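Long-range contacts in mannan endo-1,6-alpha-mannosidase (Chaetomium thermophilum, PDB 6RY0), which probably hydrolyses alpha-1,6-mannosidic linkages and, as a Dfg5 protein, is linked to the transfer of GPI-anchored glycoproteins into the fungal cell wall: residues His328-Ile337 and Ser401-Pro410; Asp297-Phe305 and Val348-Ala356. All coordinates share one frame; numbering follows the deposited sequence.

In the fold
Both interactions lie in the helical glycosyl hydrolase family 76 fold, their centres about 16 Å apart and away from the calcium site at Asp73 and His385. Their segments alternate along the chain: the hairpin of 297-305, helix 323-337, helix 342-358, then the loop that leaves helix 389-401. Helix 323-337 thus follows the hairpin of interaction 2 and supplies one side of interaction 1. The two contacts touch directly, with a probable hydrogen bond of 2.8 Å between His328 NE2 and Ser352 OG, while His328 CE1 packs against the backbone of Leu349. Together they join four elements of the C-terminal half into one continuous packed region.

Interaction 1 (His328-Ile337 and Ser401-Pro410); sequences HRWMAVVTQI and SLLIEYAEPP
Arg329 and Ser401 bring their CA atoms to 5.7 Å where the C-terminal part of helix 323-337 meets the chain leaving helix 389-401. From there Ser401-Ile404 form a type I beta turn and 404-406 a short 3-10 segment; the chain then crosses the end of the helix in extended form, with the CA atoms of Gln336 and Pro409 5.8 Å apart. Ile404 gives the loop's main apolar contact. A chi1 of -165° swings CG1 of Ile404 away from the backbone N and beside the Ala332 methyl, and CD1 goes on to the Gln336 amide, 3.5 Å from CD. Gln336 comes from the opposite direction, extended beyond CG, and its NE2 gives a weak hydrogen bond to Glu408 O at 3.1 Å. A water accepts from NE2 and donates to Ile404 O; a second donates to OE1, 2.7 Å away, so both ends of the amide are engaged. At the far end Pro410 CG meets Val333 CG1 at 4.0 Å. Near the turn, Ser401 OG, in one of two conformers, rests against Arg329 CG and bonds to Ala397 O. The guanidinium of Arg329 leads elsewhere, to a salt bridge with Asp88. This is plain packing in the helical family 76 fold, away from the annotated sites: the loop after helix 389-401 folds back across helix 323-337. Around the buried seam, helix 76-93 touches Ile404 through Leu92, helix 342-358 reaches it through Leu346, and helix 261-278 packs on Ile337 through Ala272 and Phe273.

Interaction 2 (Asp297-Phe305 and Val348-Ala356); sequences DFFKDGVVF and VLRTSAEAA
Phe299 and Leu349 cross obliquely, CZ of the ring 4.0 Å from Leu349 CD2, while Ser352 CB sits at the ring edge, close to its plane. Phe299 CG is anti to the carbonyl carbon (chi1 -74°), which turns the ring toward helix 342-358. One face of the ring is covered by Val304 CA of its own segment. Replacing Phe299 with an alanine removes the ring, which is likely to open a gap between hairpin and helix and leave Leu349 CD2 without its aromatic neighbour. The ring belongs to a two-stranded beta hairpin, 299-300 with 303-304, closed by a type I' turn from Lys300 to Val303, whose tip lies against the helix. Glycine suits the turn at Gly302: its backbone angles would press a side chain against the preceding carbonyl, and a CB would also clash with Thr351 OG1. That hydroxyl stands 2.7 Å from Gly302 O and also lies near Val348 O, and the geometry leaves open which of the two carbonyls takes its proton. Ser352 OG lies anti to the backbone N (chi1 -175°), which brings it to the N-H of Val304 in a nearly straight hydrogen bond of 3.0 Å between Val304 N and Ser352 OG (175°). His328 is the probable second partner of this hydroxyl, so one serine would tie the second strand to helix 323-337 as well. Farther along, Val303 straddles Ala355, both of its methyls 3.7 Å from Ala355 CB. Phe299 also packs on Ile294 and Met331; Val304 touches Lys324 and Trp373.

Interaction 1 (His328-Ile337 and Ser401-Pro410)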
loop_
_atom_site.group_PDB
_atom_site.type_symbol
_atom_site.label_atom_id
_atom_site.label_comp_id
_atom_site.label_asym_id
_atom_site.label_seq_id
_atom_site.Cartn_x
_atom_site.Cartn_y
_atom_site.Cartn_z
ATOM N N HIS A 328 3.969 -8.285 2.301
ATOM C CA HIS A 328 3.245 -9.529 2.525
ATOM C C HIS A 328 1.872 -9.536 1.873
ATOM O O HIS A 328 1.515 -10.480 1.181
ATOM C CB HIS A 328 3.093 -9.782 4.049
ATOM C CG HIS A 328 4.258 -10.515 4.648
ATOM N ND1 HIS A 328 4.189 -11.855 4.915
ATOM C CD2 HIS A 328 5.513 -10.128 5.038
ATOM C CE1 HIS A 328 5.356 -12.246 5.431
ATOM N NE2 HIS A 328 6.183 -11.225 5.526
ATOM N N ARG A 329 1.077 -8.504 2.124
ATOM C CA ARG A 329 -0.307 -8.511 1.619
ATOM C C ARG A 329 -0.340 -8.501 0.102
ATOM O O ARG A 329 -1.166 -9.190 -0.512
ATOM C CB ARG A 329 -1.100 -7.302 2.179
ATOM C CG ARG A 329 -1.541 -7.460 3.586
ATOM C CD ARG A 329 -2.001 -6.108 4.217
ATOM N NE ARG A 329 -2.951 -5.478 3.387
ATOM C CZ ARG A 329 -2.902 -4.217 2.984
ATOM N NH1 ARG A 329 -1.984 -3.339 3.386
ATOM N NH2 ARG A 329 -3.831 -3.798 2.100
ATOM N N TRP A 330 0.513 -7.686 -0.503
ATOM C CA TRP A 330 0.531 -7.548 -1.955
ATOM C C TRP A 330 1.075 -8.811 -2.613
ATOM O O TRP A 330 0.511 -9.291 -3.606
ATOM C CB TRP A 330 1.341 -6.337 -2.368
ATOM C CG TRP A 330 0.747 -5.027 -1.978
ATOM C CD1 TRP A 330 -0.531 -4.759 -1.632
ATOM C CD2 TRP A 330 1.464 -3.793 -1.877
ATOM N NE1 TRP A 330 -0.644 -3.419 -1.298
ATOM C CE2 TRP A 330 0.574 -2.814 -1.449
ATOM C CE3 TRP A 330 2.793 -3.440 -2.090
ATOM C CZ2 TRP A 330 0.948 -1.495 -1.266
ATOM C CZ3 TRP A 330 3.182 -2.138 -1.871
ATOM C CH2 TRP A 330 2.250 -1.179 -1.483
ATOM N N MET A 331 2.158 -9.370 -2.078
ATOM C CA MET A 331 2.694 -10.613 -2.645
ATOM C C MET A 331 1.703 -11.765 -2.522
ATOM O O MET A 331 1.601 -12.601 -3.414
ATOM C CB MET A 331 4.040 -10.975 -2.043
ATOM C CG MET A 331 5.157 -10.020 -2.478
ATOM S SD MET A 331 6.786 -10.416 -1.816
ATOM C CE MET A 331 7.212 -11.833 -2.811
ATOM N N ALA A 332 0.949 -11.807 -1.435
ATOM C CA ALA A 332 -0.067 -12.827 -1.291
ATOM C C ALA A 332 -1.103 -12.718 -2.409
ATOM O O ALA A 332 -1.487 -13.716 -3.036
ATOM C CB ALA A 332 -0.694 -12.778 0.083
ATOM N N VAL A 333 -1.571 -11.506 -2.700
ATOM C CA VAL A 333 -2.539 -11.319 -3.787
ATOM C C VAL A 333 -1.936 -11.704 -5.147
ATOM O O VAL A 333 -2.636 -12.278 -5.990
ATOM C CB VAL A 333 -3.102 -9.884 -3.780
ATOM C CG1 VAL A 333 -3.857 -9.573 -5.066
ATOM C CG2 VAL A 333 -3.988 -9.709 -2.581
ATOM N N VAL A 334 -0.640 -11.433 -5.356
ATOM C CA VAL A 334 0.021 -11.836 -6.581
ATOM C C VAL A 334 -0.160 -13.339 -6.823
ATOM O O VAL A 334 -0.329 -13.766 -7.954
ATOM C CB VAL A 334 1.492 -11.417 -6.572
ATOM C CG1 VAL A 334 2.303 -12.089 -7.676
ATOM C CG2 VAL A 334 1.601 -9.900 -6.657
ATOM N N THR A 335 -0.130 -14.156 -5.764
ATOM C CA THR A 335 -0.283 -15.596 -5.955
ATOM C C THR A 335 -1.671 -15.975 -6.458
ATOM O O THR A 335 -1.838 -17.069 -7.013
ATOM C CB THR A 335 0.038 -16.406 -4.692
ATOM O OG1 THR A 335 -0.996 -16.304 -3.706
ATOM C CG2 THR A 335 1.372 -16.045 -4.162
ATOM N N GLN A 336 -2.679 -15.119 -6.232
ATOM C CA GLN A 336 -4.023 -15.392 -6.709
ATOM C C GLN A 336 -4.208 -15.000 -8.170
ATOM O O GLN A 336 -4.826 -15.720 -8.935
ATOM C CB GLN A 336 -5.043 -14.638 -5.877
ATOM C CG GLN A 336 -5.043 -14.954 -4.425
ATOM C CD GLN A 336 -6.084 -14.142 -3.697
ATOM O OE1 GLN A 336 -6.072 -12.930 -3.776
ATOM N NE2 GLN A 336 -7.035 -14.810 -3.043
ATOM N N ILE A 337 -3.657 -13.845 -8.537
ATOM C CA ILE A 337 -3.907 -13.389 -9.891
ATOM C C ILE A 337 -2.817 -13.716 -10.868
ATOM O O ILE A 337 -3.074 -13.703 -12.077
ATOM C CB ILE A 337 -4.164 -11.951 -9.926
ATOM C CG1 ILE A 337 -2.984 -11.216 -9.329
ATOM C CG2 ILE A 337 -5.433 -11.640 -9.172
ATOM C CD1 ILE A 337 -3.049 -9.719 -9.480
ATOM N N SER A 401 -2.371 -12.557 6.003
ATOM C CA SER A 401 -2.142 -12.997 4.646
ATOM C C SER A 401 -1.725 -14.468 4.563
ATOM O O SER A 401 -1.797 -15.053 3.474
ATOM C CB SER A 401 -1.139 -12.079 3.956
ATOM O OG SER A 401 -1.729 -10.806 3.753
ATOM N N LEU A 402 -1.381 -15.107 5.697
ATOM C CA LEU A 402 -1.200 -16.553 5.698
ATOM C C LEU A 402 -2.478 -17.289 5.302
ATOM O O LEU A 402 -2.407 -18.460 4.974
ATOM C CB LEU A 402 -0.753 -17.050 7.079
ATOM C CG LEU A 402 0.638 -16.603 7.513
ATOM C CD1 LEU A 402 0.871 -17.058 8.928
ATOM C CD2 LEU A 402 1.741 -17.118 6.576
ATOM N N LEU A 403 -3.627 -16.620 5.346
ATOM C CA LEU A 403 -4.881 -17.218 4.978
ATOM C C LEU A 403 -5.243 -17.038 3.509
ATOM O O LEU A 403 -6.356 -17.367 3.106
ATOM C CB LEU A 403 -6.003 -16.688 5.876
ATOM C CG LEU A 403 -5.788 -16.941 7.379
ATOM C CD1 LEU A 403 -6.751 -16.070 8.201
ATOM C CD2 LEU A 403 -5.933 -18.410 7.710
ATOM N N ILE A 404 -4.324 -16.542 2.693
ATOM C CA ILE A 404 -4.645 -16.230 1.303
ATOM C C ILE A 404 -5.158 -17.460 0.546
ATOM O O ILE A 404 -6.001 -17.305 -0.309
ATOM C CB ILE A 404 -3.441 -15.563 0.595
ATOM C CG1 ILE A 404 -3.855 -14.893 -0.721
ATOM C CG2 ILE A 404 -2.294 -16.527 0.356
ATOM C CD1 ILE A 404 -4.616 -13.611 -0.532
ATOM N N GLU A 405 -4.677 -18.665 0.856
ATOM C CA GLU A 405 -5.110 -19.858 0.130
ATOM C C GLU A 405 -6.608 -20.091 0.257
ATOM O O GLU A 405 -7.195 -20.774 -0.572
ATOM C CB GLU A 405 -4.322 -21.103 0.614
ATOM C CG GLU A 405 -4.458 -21.418 2.179
ATOM C CD GLU A 405 -3.751 -22.706 2.648
ATOM O OE1 GLU A 405 -2.836 -22.617 3.513
ATOM O OE2 GLU A 405 -4.133 -23.809 2.176
ATOM N N TYR A 406 -7.219 -19.581 1.316
ATOM C CA TYR A 406 -8.635 -19.750 1.576
ATOM C C TYR A 406 -9.493 -18.599 1.070
ATOM O O TYR A 406 -10.721 -18.677 1.119
ATOM C CB TYR A 406 -8.891 -19.898 3.081
ATOM C CG TYR A 406 -8.047 -20.949 3.790
ATOM C CD1 TYR A 406 -8.284 -22.285 3.637
ATOM C CD2 TYR A 406 -7.035 -20.571 4.649
ATOM C CE1 TYR A 406 -7.501 -23.225 4.317
ATOM C CE2 TYR A 406 -6.274 -21.468 5.324
ATOM C CZ TYR A 406 -6.497 -22.801 5.161
ATOM O OH TYR A 406 -5.725 -23.734 5.824
ATOM N N ALA A 407 -8.876 -17.517 0.634
ATOM C CA ALA A 407 -9.594 -16.315 0.290
ATOM C C ALA A 407 -10.032 -16.313 -1.160
ATOM O O ALA A 407 -9.390 -16.902 -2.003
ATOM C CB ALA A 407 -8.699 -15.107 0.534
ATOM N N GLU A 408 -11.088 -15.572 -1.443
ATOM C CA GLU A 408 -11.468 -15.293 -2.807
ATOM C C GLU A 408 -10.404 -14.399 -3.436
ATOM O O GLU A 408 -9.838 -13.523 -2.785
ATOM C CB GLU A 408 -12.813 -14.583 -2.804
ATOM C CG GLU A 408 -13.941 -15.466 -2.312
ATOM C CD GLU A 408 -14.112 -16.641 -3.192
ATOM O OE1 GLU A 408 -14.224 -16.439 -4.414
ATOM O OE2 GLU A 408 -14.094 -17.772 -2.663
ATOM N N PRO A 409 -10.218 -14.543 -4.755
ATOM C CA PRO A 409 -9.381 -13.577 -5.461
ATOM C C PRO A 409 -10.092 -12.233 -5.547
ATOM O O PRO A 409 -11.317 -12.154 -5.336
ATOM C CB PRO A 409 -9.242 -14.209 -6.834
ATOM C CG PRO A 409 -10.521 -14.980 -7.015
ATOM C CD PRO A 409 -10.840 -15.520 -5.667
ATOM N N PRO A 410 -9.349 -11.167 -5.884
ATOM C CA PRO A 410 -10.012 -9.880 -6.107
ATOM C C PRO A 410 -11.163 -10.034 -7.101
ATOM O O PRO A 410 -11.011 -10.677 -8.148
ATOM C CB PRO A 410 -8.889 -9.009 -6.695
ATOM C CG PRO A 410 -7.636 -9.734 -6.448
ATOM C CD PRO A 410 -7.894 -11.125 -6.132
HETATM O O HOH W 1 -3.287 -10.324 1.216
HETATM O O HOH W 2 -7.294 -11.309 -1.952
HETATM O O HOH W 3 -6.005 -17.929 -2.990
#

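Interaction 2 (Asp297-Phe305 and Val348-Ala356)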
loop_
_atom_site.group_PDB
_atom_site.type_symbol
_atom_site.label_atom_id
_atom_site.label_comp_id
_atom_site.label_asym_id
_atom_site.label_seq_id
_atom_site.Cartn_x
_atom_site.Cartn_y
_atom_site.Cartn_z
ATOM N N ASP A 297 16.670 -9.588 -3.056
ATOM C CA ASP A 297 17.063 -8.384 -2.345
ATOM C C ASP A 297 16.459 -8.227 -0.959
ATOM O O ASP A 297 17.142 -7.724 -0.050
ATOM C CB ASP A 297 16.696 -7.145 -3.179
ATOM C CG ASP A 297 17.464 -7.050 -4.488
ATOM O OD1 ASP A 297 18.587 -7.616 -4.554
ATOM O OD2 ASP A 297 16.969 -6.376 -5.417
ATOM N N PHE A 298 15.196 -8.599 -0.797
ATOM C CA PHE A 298 14.481 -8.267 0.439
ATOM C C PHE A 298 14.261 -9.431 1.368
ATOM O O PHE A 298 13.891 -9.213 2.508
ATOM C CB PHE A 298 13.125 -7.608 0.136
ATOM C CG PHE A 298 13.289 -6.268 -0.513
ATOM C CD1 PHE A 298 13.742 -5.195 0.221
ATOM C CD2 PHE A 298 13.043 -6.104 -1.860
ATOM C CE1 PHE A 298 13.934 -3.963 -0.380
ATOM C CE2 PHE A 298 13.230 -4.896 -2.466
ATOM C CZ PHE A 298 13.698 -3.825 -1.723
ATOM N N PHE A 299 14.467 -10.662 0.927
ATOM C CA PHE A 299 14.257 -11.810 1.794
ATOM C C PHE A 299 15.602 -12.364 2.182
ATOM O O PHE A 299 16.425 -12.721 1.349
ATOM C CB PHE A 299 13.348 -12.840 1.121
ATOM C CG PHE A 299 11.916 -12.389 1.106
ATOM C CD1 PHE A 299 11.440 -11.535 0.129
ATOM C CD2 PHE A 299 11.040 -12.769 2.107
ATOM C CE1 PHE A 299 10.117 -11.100 0.132
ATOM C CE2 PHE A 299 9.733 -12.335 2.119
ATOM C CZ PHE A 299 9.265 -11.500 1.147
ATOM N N LYS A 300 15.857 -12.395 3.487
ATOM C CA LYS A 300 17.125 -12.829 4.052
ATOM C C LYS A 300 16.844 -14.043 4.907
ATOM O O LYS A 300 16.133 -13.970 5.902
ATOM C CB LYS A 300 17.711 -11.700 4.872
ATOM C CG LYS A 300 18.107 -10.595 3.911
ATOM C CD LYS A 300 18.991 -9.534 4.441
ATOM C CE LYS A 300 19.206 -8.447 3.448
ATOM N NZ LYS A 300 20.020 -8.913 2.285
ATOM N N ASP A 301 17.369 -15.187 4.480
ATOM C CA ASP A 301 17.028 -16.439 5.128
ATOM C C ASP A 301 15.516 -16.569 5.321
ATOM O O ASP A 301 15.061 -16.982 6.388
ATOM C CB ASP A 301 17.773 -16.592 6.480
ATOM C CG ASP A 301 19.323 -16.315 6.384
ATOM O OD1 ASP A 301 19.959 -16.762 5.413
ATOM O OD2 ASP A 301 19.937 -15.679 7.283
ATOM N N GLY A 302 14.748 -16.183 4.302
ATOM C CA GLY A 302 13.327 -16.377 4.348
ATOM C C GLY A 302 12.531 -15.288 5.066
ATOM O O GLY A 302 11.337 -15.482 5.253
ATOM N N VAL A 303 13.144 -14.159 5.417
ATOM C CA VAL A 303 12.466 -13.141 6.193
ATOM C C VAL A 303 12.593 -11.801 5.494
ATOM O O VAL A 303 13.698 -11.393 5.100
ATOM C CB VAL A 303 13.055 -13.062 7.606
ATOM C CG1 VAL A 303 12.253 -12.054 8.431
ATOM C CG2 VAL A 303 13.047 -14.454 8.266
ATOM N N VAL A 304 11.485 -11.081 5.358
ATOM C CA VAL A 304 11.538 -9.764 4.736
ATOM C C VAL A 304 12.397 -8.810 5.588
ATOM O O VAL A 304 12.336 -8.824 6.823
ATOM C CB VAL A 304 10.121 -9.212 4.543
ATOM C CG1 VAL A 304 9.454 -8.987 5.871
ATOM C CG2 VAL A 304 10.130 -7.970 3.674
ATOM N N PHE A 305 13.157 -7.956 4.923
ATOM C CA PHE A 305 14.159 -7.129 5.563
ATOM C C PHE A 305 14.196 -5.787 4.836
ATOM O O PHE A 305 14.382 -5.756 3.603
ATOM C CB PHE A 305 15.517 -7.839 5.517
ATOM C CG PHE A 305 16.570 -7.195 6.331
ATOM C CD1 PHE A 305 17.337 -6.200 5.826
ATOM C CD2 PHE A 305 16.789 -7.603 7.643
ATOM C CE1 PHE A 305 18.344 -5.628 6.627
ATOM C CE2 PHE A 305 17.782 -7.068 8.410
ATOM C CZ PHE A 305 18.530 -6.076 7.921
ATOM N N VAL A 348 7.982 -18.464 1.273
ATOM C CA VAL A 348 8.812 -17.403 1.790
ATOM C C VAL A 348 7.986 -16.450 2.684
ATOM O O VAL A 348 8.440 -15.991 3.731
ATOM C CB VAL A 348 9.455 -16.701 0.570
ATOM C CG1 VAL A 348 10.315 -15.574 0.999
ATOM C CG2 VAL A 348 10.233 -17.725 -0.302
ATOM N N LEU A 349 6.745 -16.165 2.286
ATOM C CA LEU A 349 5.885 -15.405 3.183
ATOM C C LEU A 349 5.672 -16.174 4.485
ATOM O O LEU A 349 5.568 -15.561 5.556
ATOM C CB LEU A 349 4.564 -15.026 2.539
ATOM C CG LEU A 349 4.668 -14.137 1.300
ATOM C CD1 LEU A 349 3.278 -13.751 0.839
ATOM C CD2 LEU A 349 5.553 -12.913 1.535
ATOM N N ARG A 350 5.577 -17.488 4.409
ATOM C CA ARG A 350 5.406 -18.259 5.632
ATOM C C ARG A 350 6.611 -18.119 6.562
ATOM O O ARG A 350 6.428 -17.887 7.768
ATOM C CB ARG A 350 5.149 -19.728 5.290
ATOM C CG ARG A 350 5.215 -20.677 6.444
ATOM C CD ARG A 350 4.024 -20.510 7.331
ATOM N NE ARG A 350 4.262 -21.202 8.599
ATOM C CZ ARG A 350 3.325 -21.424 9.492
ATOM N NH1 ARG A 350 2.061 -21.084 9.210
ATOM N NH2 ARG A 350 3.658 -21.974 10.647
ATOM N N THR A 351 7.836 -18.296 6.064
ATOM C CA THR A 351 8.976 -18.148 6.942
ATOM C C THR A 351 9.097 -16.715 7.472
ATOM O O THR A 351 9.523 -16.485 8.605
ATOM C CB THR A 351 10.293 -18.610 6.296
ATOM O OG1 THR A 351 10.423 -18.027 4.995
ATOM C CG2 THR A 351 10.292 -20.124 6.146
ATOM N N SER A 352 8.711 -15.729 6.664
ATOM C CA SER A 352 8.797 -14.343 7.090
ATOM C C SER A 352 7.775 -14.087 8.202
ATOM O O SER A 352 8.104 -13.434 9.206
ATOM C CB SER A 352 8.614 -13.436 5.876
ATOM O OG SER A 352 8.785 -12.086 6.188
ATOM N N ALA A 353 6.542 -14.577 8.052
ATOM C CA ALA A 353 5.530 -14.429 9.074
ATOM C C ALA A 353 5.894 -15.210 10.356
ATOM O O ALA A 353 5.577 -14.748 11.441
ATOM C CB ALA A 353 4.178 -14.890 8.578
ATOM N N GLU A 354 6.541 -16.363 10.224
ATOM C CA GLU A 354 7.031 -17.065 11.407
ATOM C C GLU A 354 7.974 -16.188 12.180
ATOM O O GLU A 354 7.905 -16.137 13.409
ATOM C CB GLU A 354 7.724 -18.376 11.023
ATOM C CG GLU A 354 6.801 -19.438 10.555
ATOM C CD GLU A 354 7.482 -20.717 10.131
ATOM O OE1 GLU A 354 8.730 -20.796 10.207
ATOM O OE2 GLU A 354 6.770 -21.658 9.715
ATOM N N ALA A 355 8.885 -15.508 11.501
ATOM C CA ALA A 355 9.813 -14.619 12.176
ATOM C C ALA A 355 9.074 -13.443 12.790
ATOM O O ALA A 355 9.377 -13.005 13.911
ATOM C CB ALA A 355 10.890 -14.165 11.213
ATOM N N ALA A 356 8.086 -12.909 12.095
ATOM C CA ALA A 356 7.287 -11.806 12.643
ATOM C C ALA A 356 6.702 -12.212 14.000
ATOM O O ALA A 356 6.837 -11.499 14.986
ATOM C CB ALA A 356 6.175 -11.435 11.678
#